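Local structure of StAR-related lipid transfer protein 5 (Homo sapiens, 2R55) at residues V167-E179 with N189-Y201. The protein may bind cholesterol or other sterols and take part in the transport of sterols or other lipids within the cell. Sequence-based numbering, arbitrary orientation.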
ATOM      1  N   VAL A 167      -1.233 -14.047  11.427  1.00 63.57           N
ATOM      2  CA  VAL A 167      -2.174 -13.147  12.058  1.00 62.80           C
ATOM      3  C   VAL A 167      -2.955 -12.471  10.947  1.00 62.65           C
ATOM      4  O   VAL A 167      -2.386 -12.075   9.927  1.00 61.64           O
ATOM      5  CB  VAL A 167      -1.485 -12.075  12.917  1.00 62.88           C
ATOM      6  CG1 VAL A 167      -2.515 -11.147  13.531  1.00 62.24           C
ATOM      7  CG2 VAL A 167      -0.625 -12.718  14.024  1.00 62.45           C
ATOM      8  N   ARG A 168      -4.268 -12.372  11.137  1.00 62.91           N
ATOM      9  CA  ARG A 168      -5.088 -11.585  10.239  1.00 63.44           C
ATOM     10  C   ARG A 168      -4.908 -10.097  10.560  1.00 63.49           C
ATOM     11  O   ARG A 168      -5.342  -9.610  11.604  1.00 63.47           O
ATOM     12  CB  ARG A 168      -6.566 -12.002  10.291  1.00 63.42           C
ATOM     13  CG  ARG A 168      -7.539 -11.015   9.550  1.00 64.44           C
ATOM     14  CD  ARG A 168      -7.347 -10.946   8.019  1.00 63.77           C
ATOM     15  NE  ARG A 168      -7.848 -12.153   7.359  1.00 65.42           N
ATOM     16  CZ  ARG A 168      -7.079 -13.176   6.990  1.00 65.33           C
ATOM     17  NH1 ARG A 168      -5.780 -13.109   7.183  1.00 65.46           N
ATOM     18  NH2 ARG A 168      -7.601 -14.258   6.423  1.00 64.52           N
ATOM     19  N   GLY A 169      -4.244  -9.389   9.656  1.00 63.77           N
ATOM     20  CA  GLY A 169      -4.157  -7.941   9.743  1.00 64.34           C
ATOM     21  C   GLY A 169      -5.295  -7.279   8.998  1.00 64.20           C
ATOM     22  O   GLY A 169      -6.003  -7.917   8.220  1.00 64.91           O
ATOM     23  N   PHE A 170      -5.465  -5.991   9.229  1.00 64.07           N
ATOM     24  CA  PHE A 170      -6.481  -5.226   8.548  1.00 63.75           C
ATOM     25  C   PHE A 170      -5.837  -3.940   8.064  1.00 63.98           C
ATOM     26  O   PHE A 170      -5.343  -3.145   8.858  1.00 63.43           O
ATOM     27  CB  PHE A 170      -7.652  -4.928   9.481  1.00 63.83           C
ATOM     28  CG  PHE A 170      -8.309  -6.157  10.052  1.00 63.99           C
ATOM     29  CD1 PHE A 170      -7.969  -6.613  11.320  1.00 64.40           C
ATOM     30  CD2 PHE A 170      -9.272  -6.859   9.321  1.00 65.03           C
ATOM     31  CE1 PHE A 170      -8.565  -7.771  11.870  1.00 64.22           C
ATOM     32  CE2 PHE A 170      -9.888  -8.005   9.849  1.00 65.67           C
ATOM     33  CZ  PHE A 170      -9.522  -8.468  11.134  1.00 64.74           C
ATOM     34  N   ASN A 171      -5.789  -3.779   6.746  1.00 64.62           N
ATOM     35  CA  ASN A 171      -5.435  -2.509   6.136  1.00 65.08           C
ATOM     36  C   ASN A 171      -6.628  -1.591   6.160  1.00 64.97           C
ATOM     37  O   ASN A 171      -7.739  -2.004   5.823  1.00 65.16           O
ATOM     38  CB  ASN A 171      -5.053  -2.707   4.662  1.00 65.59           C
ATOM     39  CG  ASN A 171      -3.669  -3.269   4.491  1.00 66.18           C
ATOM     40  OD1 ASN A 171      -2.722  -2.830   5.138  1.00 69.89           O
ATOM     41  ND2 ASN A 171      -3.541  -4.247   3.622  1.00 67.42           N
ATOM     42  N   HIS A 172      -6.397  -0.341   6.552  1.00 64.61           N
ATOM     43  CA  HIS A 172      -7.375   0.723   6.327  1.00 64.38           C
ATOM     44  C   HIS A 172      -6.997   1.490   5.033  1.00 64.12           C
ATOM     45  O   HIS A 172      -5.942   1.185   4.435  1.00 64.42           O
ATOM     46  CB  HIS A 172      -7.452   1.591   7.560  1.00 64.40           C
ATOM     47  CG  HIS A 172      -8.038   0.887   8.735  1.00 64.66           C
ATOM     48  ND1 HIS A 172      -7.265   0.331   9.729  1.00 64.65           N
ATOM     49  CD2 HIS A 172      -9.326   0.627   9.066  1.00 64.45           C
ATOM     50  CE1 HIS A 172      -8.054  -0.217  10.637  1.00 64.91           C
ATOM     51  NE2 HIS A 172      -9.308  -0.052  10.257  1.00 63.09           N
ATOM     52  N   PRO A 173      -7.858   2.424   4.560  1.00 63.48           N
ATOM     53  CA  PRO A 173      -7.633   2.956   3.197  1.00 63.52           C
ATOM     54  C   PRO A 173      -6.172   3.295   2.937  1.00 63.89           C
ATOM     55  O   PRO A 173      -5.572   4.061   3.689  1.00 64.15           O
ATOM     56  CB  PRO A 173      -8.505   4.204   3.158  1.00 63.27           C
ATOM     57  CG  PRO A 173      -9.645   3.868   4.091  1.00 62.66           C
ATOM     58  CD  PRO A 173      -9.055   3.024   5.185  1.00 63.42           C
ATOM     59  N   CYS A 174      -5.609   2.698   1.893  1.00 64.20           N
ATOM     60  CA  CYS A 174      -4.179   2.775   1.621  1.00 65.39           C
ATOM     61  C   CYS A 174      -3.913   2.479   0.169  1.00 66.23           C
ATOM     62  O   CYS A 174      -4.815   2.071  -0.555  1.00 66.11           O
ATOM     63  CB  CYS A 174      -3.398   1.747   2.446  1.00 64.99           C
ATOM     64  SG  CYS A 174      -3.812   0.012   2.166  1.00 64.01           S
ATOM     65  N   GLY A 175      -2.660   2.662  -0.240  1.00 67.16           N
ATOM     66  CA  GLY A 175      -2.252   2.319  -1.590  1.00 68.66           C
ATOM     67  C   GLY A 175      -1.290   3.316  -2.182  1.00 69.61           C
ATOM     68  O   GLY A 175      -0.507   3.948  -1.469  1.00 70.34           O
ATOM     69  N   CYS A 176      -1.374   3.469  -3.493  1.00 70.09           N
ATOM     70  CA  CYS A 176      -0.399   4.213  -4.265  1.00 70.59           C
ATOM     71  C   CYS A 176      -1.023   5.175  -5.245  1.00 69.46           C
ATOM     72  O   CYS A 176      -1.980   4.822  -5.929  1.00 68.94           O
ATOM     73  CB  CYS A 176       0.429   3.246  -5.086  1.00 70.37           C
ATOM     74  SG  CYS A 176       1.657   2.520  -4.105  1.00 75.46           S
ATOM     75  N   PHE A 177      -0.438   6.368  -5.320  1.00 68.87           N
ATOM     76  CA  PHE A 177      -0.670   7.297  -6.424  1.00 68.40           C
ATOM     77  C   PHE A 177       0.545   7.318  -7.376  1.00 68.14           C
ATOM     78  O   PHE A 177       1.671   7.636  -6.964  1.00 68.31           O
ATOM     79  CB  PHE A 177      -0.945   8.701  -5.885  1.00 67.98           C
ATOM     80  CG  PHE A 177      -2.284   8.851  -5.223  1.00 67.65           C
ATOM     81  CD1 PHE A 177      -2.439   8.591  -3.863  1.00 66.87           C
ATOM     82  CD2 PHE A 177      -3.395   9.275  -5.955  1.00 67.42           C
ATOM     83  CE1 PHE A 177      -3.690   8.749  -3.226  1.00 66.87           C
ATOM     84  CE2 PHE A 177      -4.645   9.427  -5.339  1.00 67.53           C
ATOM     85  CZ  PHE A 177      -4.791   9.156  -3.955  1.00 66.81           C
ATOM     86  N   CYS A 178       0.323   6.946  -8.632  1.00 67.81           N
ATOM     87  CA  CYS A 178       1.363   7.038  -9.665  1.00 67.72           C
ATOM     88  C   CYS A 178       1.074   8.250 -10.550  1.00 67.51           C
ATOM     89  O   CYS A 178       0.131   8.218 -11.334  1.00 66.85           O
ATOM     90  CB  CYS A 178       1.377   5.772 -10.525  1.00 67.62           C
ATOM     91  SG  CYS A 178       1.748   4.218  -9.680  1.00 68.43           S
ATOM     92  N   GLU A 179       1.877   9.309 -10.415  1.00 67.88           N
ATOM     93  CA  GLU A 179       1.566  10.612 -11.044  1.00 68.68           C
ATOM     94  C   GLU A 179       2.610  11.017 -12.079  1.00 68.60           C
ATOM     95  O   GLU A 179       3.781  11.178 -11.741  1.00 68.52           O
ATOM     96  CB  GLU A 179       1.418  11.744 -10.000  1.00 68.54           C
ATOM     97  CG  GLU A 179       0.708  11.339  -8.688  1.00 69.67           C
ATOM     98  CD  GLU A 179       0.800  12.396  -7.571  1.00 69.40           C
ATOM     99  OE1 GLU A 179       1.800  13.145  -7.488  1.00 70.65           O
ATOM    100  OE2 GLU A 179      -0.139  12.473  -6.761  1.00 69.31           O
ATOM    101  N   ASN A 189       6.210  10.545 -10.174  1.00 65.39           N
ATOM    102  CA  ASN A 189       6.061  10.823  -8.755  1.00 65.23           C
ATOM    103  C   ASN A 189       5.189   9.735  -8.140  1.00 65.54           C
ATOM    104  O   ASN A 189       4.094   9.440  -8.655  1.00 65.47           O
ATOM    105  CB  ASN A 189       5.432  12.205  -8.531  1.00 65.11           C
ATOM    106  CG  ASN A 189       5.652  12.740  -7.120  1.00 64.60           C
ATOM    107  OD1 ASN A 189       6.736  13.224  -6.777  1.00 63.27           O
ATOM    108  ND2 ASN A 189       4.605  12.678  -6.304  1.00 64.75           N
ATOM    109  N   LEU A 190       5.695   9.132  -7.059  1.00 65.48           N
ATOM    110  CA  LEU A 190       5.000   8.083  -6.327  1.00 65.37           C
ATOM    111  C   LEU A 190       4.732   8.483  -4.867  1.00 66.03           C
ATOM    112  O   LEU A 190       5.674   8.629  -4.061  1.00 66.08           O
ATOM    113  CB  LEU A 190       5.801   6.776  -6.359  1.00 65.17           C
ATOM    114  CG  LEU A 190       5.250   5.571  -5.577  1.00 64.13           C
ATOM    115  CD1 LEU A 190       3.922   5.079  -6.160  1.00 64.47           C
ATOM    116  CD2 LEU A 190       6.240   4.436  -5.534  1.00 64.79           C
ATOM    117  N   VAL A 191       3.448   8.643  -4.540  1.00 66.24           N
ATOM    118  CA  VAL A 191       3.004   8.922  -3.175  1.00 66.44           C
ATOM    119  C   VAL A 191       2.191   7.726  -2.682  1.00 66.61           C
ATOM    120  O   VAL A 191       1.212   7.308  -3.329  1.00 66.48           O
ATOM    121  CB  VAL A 191       2.170  10.214  -3.095  1.00 66.44           C
ATOM    122  CG1 VAL A 191       1.963  10.640  -1.633  1.00 66.89           C
ATOM    123  CG2 VAL A 191       2.845  11.318  -3.867  1.00 66.05           C
ATOM    124  N   THR A 192       2.620   7.156  -1.557  1.00 66.59           N
ATOM    125  CA  THR A 192       2.024   5.929  -1.061  1.00 66.53           C
ATOM    126  C   THR A 192       1.600   6.107   0.382  1.00 66.52           C
ATOM    127  O   THR A 192       2.282   6.786   1.165  1.00 66.43           O
ATOM    128  CB  THR A 192       2.997   4.741  -1.083  1.00 66.92           C
ATOM    129  OG1 THR A 192       4.040   4.970  -0.131  1.00 68.50           O
ATOM    130  CG2 THR A 192       3.609   4.510  -2.457  1.00 66.63           C
ATOM    131  N   PHE A 193       0.485   5.461   0.736  1.00 65.88           N
ATOM    132  CA  PHE A 193      -0.006   5.471   2.093  1.00 65.24           C
ATOM    133  C   PHE A 193      -0.094   4.065   2.640  1.00 65.48           C
ATOM    134  O   PHE A 193      -0.729   3.202   2.041  1.00 65.32           O
ATOM    135  CB  PHE A 193      -1.368   6.154   2.157  1.00 64.83           C
ATOM    136  CG  PHE A 193      -1.334   7.563   1.708  1.00 63.81           C
ATOM    137  CD1 PHE A 193      -0.949   8.564   2.578  1.00 61.84           C
ATOM    138  CD2 PHE A 193      -1.631   7.888   0.395  1.00 63.28           C
ATOM    139  CE1 PHE A 193      -0.888   9.868   2.153  1.00 63.50           C
ATOM    140  CE2 PHE A 193      -1.568   9.197  -0.036  1.00 63.27           C
ATOM    141  CZ  PHE A 193      -1.202  10.191   0.846  1.00 63.87           C
ATOM    142  N   PHE A 194       0.562   3.856   3.778  1.00 65.76           N
ATOM    143  CA  PHE A 194       0.449   2.626   4.554  1.00 65.72           C
ATOM    144  C   PHE A 194      -0.475   2.919   5.710  1.00 65.46           C
ATOM    145  O   PHE A 194      -0.278   3.897   6.434  1.00 65.60           O
ATOM    146  CB  PHE A 194       1.826   2.218   5.068  1.00 66.04           C
ATOM    147  CG  PHE A 194       2.687   1.581   4.029  1.00 66.85           C
ATOM    148  CD1 PHE A 194       2.244   1.466   2.710  1.00 66.75           C
ATOM    149  CD2 PHE A 194       3.950   1.128   4.348  1.00 65.91           C
ATOM    150  CE1 PHE A 194       3.046   0.868   1.745  1.00 67.14           C
ATOM    151  CE2 PHE A 194       4.754   0.534   3.382  1.00 66.07           C
ATOM    152  CZ  PHE A 194       4.302   0.407   2.086  1.00 65.99           C
ATOM    153  N   HIS A 195      -1.498   2.094   5.875  1.00 65.15           N
ATOM    154  CA  HIS A 195      -2.550   2.385   6.841  1.00 64.64           C
ATOM    155  C   HIS A 195      -2.901   1.096   7.509  1.00 64.90           C
ATOM    156  O   HIS A 195      -4.040   0.633   7.459  1.00 64.67           O
ATOM    157  CB  HIS A 195      -3.776   2.898   6.107  1.00 64.44           C
ATOM    158  CG  HIS A 195      -4.637   3.809   6.923  1.00 63.41           C
ATOM    159  ND1 HIS A 195      -5.586   4.626   6.355  1.00 62.67           N
ATOM    160  CD2 HIS A 195      -4.683   4.045   8.256  1.00 61.02           C
ATOM    161  CE1 HIS A 195      -6.189   5.316   7.306  1.00 62.10           C
ATOM    162  NE2 HIS A 195      -5.660   4.984   8.467  1.00 59.96           N
ATOM    163  N   THR A 196      -1.902   0.504   8.130  1.00 65.85           N
ATOM    164  CA  THR A 196      -1.954  -0.912   8.439  1.00 66.57           C
ATOM    165  C   THR A 196      -2.232  -1.142   9.892  1.00 66.73           C
ATOM    166  O   THR A 196      -1.639  -0.488  10.743  1.00 67.28           O
ATOM    167  CB  THR A 196      -0.630  -1.525   8.086  1.00 66.54           C
ATOM    168  OG1 THR A 196      -0.462  -1.421   6.672  1.00 66.38           O
ATOM    169  CG2 THR A 196      -0.553  -2.988   8.524  1.00 67.12           C
ATOM    170  N   ASP A 197      -3.145  -2.061  10.172  1.00 66.78           N
ATOM    171  CA  ASP A 197      -3.296  -2.572  11.531  1.00 66.74           C
ATOM    172  C   ASP A 197      -2.682  -3.958  11.589  1.00 66.01           C
ATOM    173  O   ASP A 197      -3.284  -4.950  11.170  1.00 66.58           O
ATOM    174  CB  ASP A 197      -4.758  -2.630  11.950  1.00 67.17           C
ATOM    175  CG  ASP A 197      -4.932  -3.089  13.372  1.00 69.08           C
ATOM    176  OD1 ASP A 197      -3.934  -3.153  14.120  1.00 72.28           O
ATOM    177  OD2 ASP A 197      -6.080  -3.386  13.761  1.00 71.70           O
ATOM    178  N   LEU A 198      -1.463  -4.030  12.093  1.00 64.74           N
ATOM    179  CA  LEU A 198      -0.828  -5.313  12.321  1.00 63.55           C
ATOM    180  C   LEU A 198      -1.663  -6.244  13.180  1.00 63.89           C
ATOM    181  O   LEU A 198      -1.596  -7.466  13.011  1.00 63.43           O
ATOM    182  CB  LEU A 198       0.556  -5.107  12.903  1.00 62.68           C
ATOM    183  CG  LEU A 198       1.481  -4.523  11.816  1.00 61.20           C
ATOM    184  CD1 LEU A 198       2.816  -4.145  12.430  1.00 61.36           C
ATOM    185  CD2 LEU A 198       1.644  -5.464  10.627  1.00 51.17           C
ATOM    186  N   SER A 199      -2.468  -5.670  14.092  1.00 64.23           N
ATOM    187  CA  SER A 199      -3.429  -6.461  14.862  1.00 64.06           C
ATOM    188  C   SER A 199      -2.620  -7.453  15.691  1.00 64.61           C
ATOM    189  O   SER A 199      -1.473  -7.164  16.041  1.00 64.01           O
ATOM    190  CB  SER A 199      -4.434  -7.130  13.907  1.00 63.77           C
ATOM    191  OG  SER A 199      -5.104  -8.221  14.473  1.00 63.42           O
ATOM    192  N   GLY A 200      -3.188  -8.614  15.999  1.00 65.89           N
ATOM    193  CA  GLY A 200      -2.558  -9.544  16.944  1.00 67.47           C
ATOM    194  C   GLY A 200      -2.327  -8.864  18.284  1.00 68.44           C
ATOM    195  O   GLY A 200      -3.176  -8.123  18.754  1.00 68.66           O
ATOM    196  N   TYR A 201      -1.156  -9.080  18.872  1.00 69.85           N
ATOM    197  CA  TYR A 201      -0.868  -8.623  20.231  1.00 71.05           C
ATOM    198  C   TYR A 201       0.488  -7.944  20.330  1.00 71.07           C
ATOM    199  O   TYR A 201       1.415  -8.490  20.920  1.00 71.10           O
ATOM    200  CB  TYR A 201      -0.939  -9.811  21.201  1.00 71.85           C
ATOM    201  CG  TYR A 201      -2.305 -10.445  21.270  1.00 73.12           C
ATOM    202  CD1 TYR A 201      -2.674 -11.457  20.375  1.00 73.82           C
ATOM    203  CD2 TYR A 201      -3.240 -10.023  22.216  1.00 74.56           C
ATOM    204  CE1 TYR A 201      -3.940 -12.037  20.419  1.00 74.58           C
ATOM    205  CE2 TYR A 201      -4.505 -10.599  22.281  1.00 75.79           C
ATOM    206  CZ  TYR A 201      -4.851 -11.605  21.379  1.00 75.47           C
ATOM    207  OH  TYR A 201      -6.103 -12.180  21.447  1.00 75.41           O
TER
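His172 and His195 meet at the break between two runs of antiparallel pairing. CB of His172 sits over the face of the His195 imidazole, 3.6 Å from its centroid, and the His172 ring turns an edge toward that same face, planes 56° apart. With CG anti to the backbone N (chi1 -152°), the His195 ring reaches the Pro173 carbonyl, where ND1 donates to Pro173 O at 2.7 Å, the acceptor lying in the ring plane; NE2 is bonded to Ser61 OG, so both ring nitrogens are engaged. His172 N to His195 O, also 2.7 Å, closes the break from the backbone side, and beyond it the register slips by one residue. The two strands form a beta hairpin in the curved sheet of the START domain, the fold whose sheet and long C-terminal helix enclose the lipid cavity; Thr192 and Thr196 lie on the face that touches helix 204-227. On this face Cys176 SG packs near Leu190 CD1, 4.0 Å away, and Thr196 OG1 donates to Asn171 OD1 at 3.1 Å, while Asn171 ND2 is held by Asp136. The opposite face carries Phe177 and Phe193; CE1 of Phe177 lies 3.9 Å from CE2 of Phe193, and both side chains touch Met35 of helix 21-40. The ends are partly exposed. Backbone pairing persists at Glu179 and Asn189, where Glu179 OE1 takes a weak bond from Asn189 ND2 while OE2 forms a salt bridge with Arg39 NE. At the other end, strand pairing gives way to an Asx turn, Ser199 N to Asp197 OD1, and Ser199 ties back through OG to Arg168 O, 3.2 Å away.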